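Local coordinates for uncharacterized protein (Vibrio parahaemolyticus, PDB 1ZBP) that is of unknown function but belongs to the ImpE family and joins an alpha-helical N-terminal part to a beta-rich C-terminal part, at residues A88-V93 / G163-V168. Sequence-based numbering, arbitrary orientation.
Sequences AATAKV and GNYFLV
The carbonyl O of Tyr165 is gripped twice by the segment 88-93, and both bonds come from neighbouring residues. The bonds begin a short, loose parallel pairing in a small mixed sheet: 91-92 lies at one edge, 165-169 in the middle, parallel to it, and 155-159 at the other edge, antiparallel to 165-169. Ala91 N reaches Tyr165 O at 3.0 Å, nearly straight, with an N-H...O angle of 173°. Thr90 OG1 gives the second bond and lies well above the carbonyl plane rather than on a lone pair. The next bond of the pairing, Val93 N to Leu167 O, is weak and bent. The Thr90 hydroxyl is brought to the carbonyl because OG1 sits anti to the backbone N (chi1 -168°); the same atom also lies 3.0 Å from Tyr165 CD2, oblique to that ring. The phenol ends elsewhere, its OH hydrogen-bonded to Glu157, while the Tyr165 side chain touches Ala80 and Arg81 of helix 65-84. Phe84 of that helix touches both Thr90 and Leu167, so the C-terminal end of helix 65-84 lies against this side of the pairing. On the face shared by Lys92 and Leu167 the two CB atoms meet at 3.6 Å, and the lysine chain then leads away along Thr101 and Leu104 of helix 98-113 to a weak hydrogen bond with Tyr155. Across the sheet, the Phe166 ring receives neighbours from two directions. Ala91 CB stands almost squarely above its centre, a CH-pi contact 4.2 Å from the centroid and 10° off the normal. Val93 meets the same ring at its edge instead, bringing CG2 near the ring plane, 3.6 Å from Phe166 CD2.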
loop_
_atom_site.group_PDB
_atom_site.type_symbol
_atom_site.label_atom_id
_atom_site.label_comp_id
_atom_site.label_asym_id
_atom_site.label_seq_id
_atom_site.Cartn_x
_atom_site.Cartn_y
_atom_site.Cartn_z
ATOM N N ALA A 88 13.044 -8.797 -6.988
ATOM C CA ALA A 88 12.924 -9.125 -5.566
ATOM C C ALA A 88 13.462 -8.013 -4.670
ATOM O O ALA A 88 14.641 -7.672 -4.735
ATOM C CB ALA A 88 13.654 -10.434 -5.260
ATOM N N ALA A 89 12.590 -7.465 -3.826
ATOM C CA ALA A 89 12.953 -6.388 -2.910
ATOM C C ALA A 89 11.943 -6.325 -1.769
ATOM O O ALA A 89 11.755 -5.277 -1.155
ATOM C CB ALA A 89 12.972 -5.059 -3.656
ATOM N N THR A 90 11.308 -7.455 -1.484
ATOM C CA THR A 90 10.298 -7.527 -0.438
ATOM C C THR A 90 10.559 -8.645 0.576
ATOM O O THR A 90 11.123 -9.690 0.244
ATOM C CB THR A 90 8.912 -7.752 -1.068
ATOM O OG1 THR A 90 7.892 -7.546 -0.086
ATOM C CG2 THR A 90 8.796 -9.174 -1.584
ATOM N N ALA A 91 10.134 -8.425 1.813
ATOM C CA ALA A 91 10.304 -9.421 2.861
ATOM C C ALA A 91 8.936 -10.002 3.189
ATOM O O ALA A 91 8.249 -9.522 4.089
ATOM C CB ALA A 91 10.912 -8.780 4.104
ATOM N N LYS A 92 8.531 -11.030 2.457
ATOM C CA LYS A 92 7.238 -11.638 2.712
ATOM C C LYS A 92 7.261 -12.757 3.737
ATOM O O LYS A 92 7.994 -13.733 3.600
ATOM C CB LYS A 92 6.634 -12.153 1.419
ATOM C CG LYS A 92 7.575 -12.976 0.608
ATOM C CD LYS A 92 6.888 -13.368 -0.654
ATOM C CE LYS A 92 5.656 -14.199 -0.345
ATOM N NZ LYS A 92 4.959 -14.613 -1.600
ATOM N N VAL A 93 6.422 -12.596 4.756
ATOM C CA VAL A 93 6.292 -13.544 5.853
ATOM C C VAL A 93 5.213 -14.546 5.500
ATOM O O VAL A 93 4.352 -14.855 6.328
ATOM C CB VAL A 93 5.869 -12.826 7.155
ATOM C CG1 VAL A 93 6.045 -13.754 8.348
ATOM C CG2 VAL A 93 6.682 -11.558 7.327
ATOM N N GLY A 163 11.601 0.643 7.464
ATOM C CA GLY A 163 11.612 1.020 6.060
ATOM C C GLY A 163 11.635 -0.168 5.125
ATOM O O GLY A 163 12.138 -0.077 4.010
ATOM N N ASN A 164 11.104 -1.290 5.592
ATOM C CA ASN A 164 11.021 -2.512 4.796
ATOM C C ASN A 164 9.584 -2.746 4.311
ATOM O O ASN A 164 8.615 -2.495 5.039
ATOM C CB ASN A 164 11.463 -3.717 5.622
ATOM C CG ASN A 164 12.966 -3.752 5.852
ATOM O OD1 ASN A 164 13.423 -3.867 6.989
ATOM N ND2 ASN A 164 13.743 -3.666 4.768
ATOM N N TYR A 165 9.464 -3.219 3.073
ATOM C CA TYR A 165 8.186 -3.540 2.434
ATOM C C TYR A 165 7.842 -5.002 2.732
ATOM O O TYR A 165 8.595 -5.915 2.366
ATOM C CB TYR A 165 8.311 -3.320 0.923
ATOM C CG TYR A 165 7.200 -3.913 0.077
ATOM C CD1 TYR A 165 5.852 -3.653 0.360
ATOM C CD2 TYR A 165 7.497 -4.721 -1.027
ATOM C CE1 TYR A 165 4.825 -4.188 -0.442
ATOM C CE2 TYR A 165 6.485 -5.260 -1.822
ATOM C CZ TYR A 165 5.155 -4.992 -1.527
ATOM O OH TYR A 165 4.165 -5.542 -2.309
ATOM N N PHE A 166 6.717 -5.220 3.409
ATOM C CA PHE A 166 6.271 -6.572 3.766
ATOM C C PHE A 166 5.008 -7.035 3.032
ATOM O O PHE A 166 4.094 -6.252 2.791
ATOM C CB PHE A 166 5.991 -6.674 5.272
ATOM C CG PHE A 166 7.216 -6.871 6.119
ATOM C CD1 PHE A 166 8.114 -5.822 6.340
ATOM C CD2 PHE A 166 7.454 -8.106 6.735
ATOM C CE1 PHE A 166 9.233 -6.001 7.172
ATOM C CE2 PHE A 166 8.559 -8.301 7.564
ATOM C CZ PHE A 166 9.460 -7.242 7.790
ATOM N N LEU A 167 4.982 -8.320 2.692
ATOM C CA LEU A 167 3.850 -8.967 2.046
ATOM C C LEU A 167 3.443 -10.038 3.041
ATOM O O LEU A 167 4.167 -11.018 3.256
ATOM C CB LEU A 167 4.252 -9.595 0.716
ATOM C CG LEU A 167 4.005 -8.693 -0.501
ATOM C CD1 LEU A 167 4.584 -9.342 -1.754
ATOM C CD2 LEU A 167 2.505 -8.454 -0.670
ATOM N N VAL A 168 2.286 -9.838 3.661
ATOM C CA VAL A 168 1.823 -10.745 4.687
ATOM C C VAL A 168 0.497 -11.399 4.351
ATOM O O VAL A 168 -0.490 -10.724 4.042
ATOM C CB VAL A 168 1.706 -9.997 6.029
ATOM C CG1 VAL A 168 1.137 -10.902 7.088
ATOM C CG2 VAL A 168 3.088 -9.482 6.434
#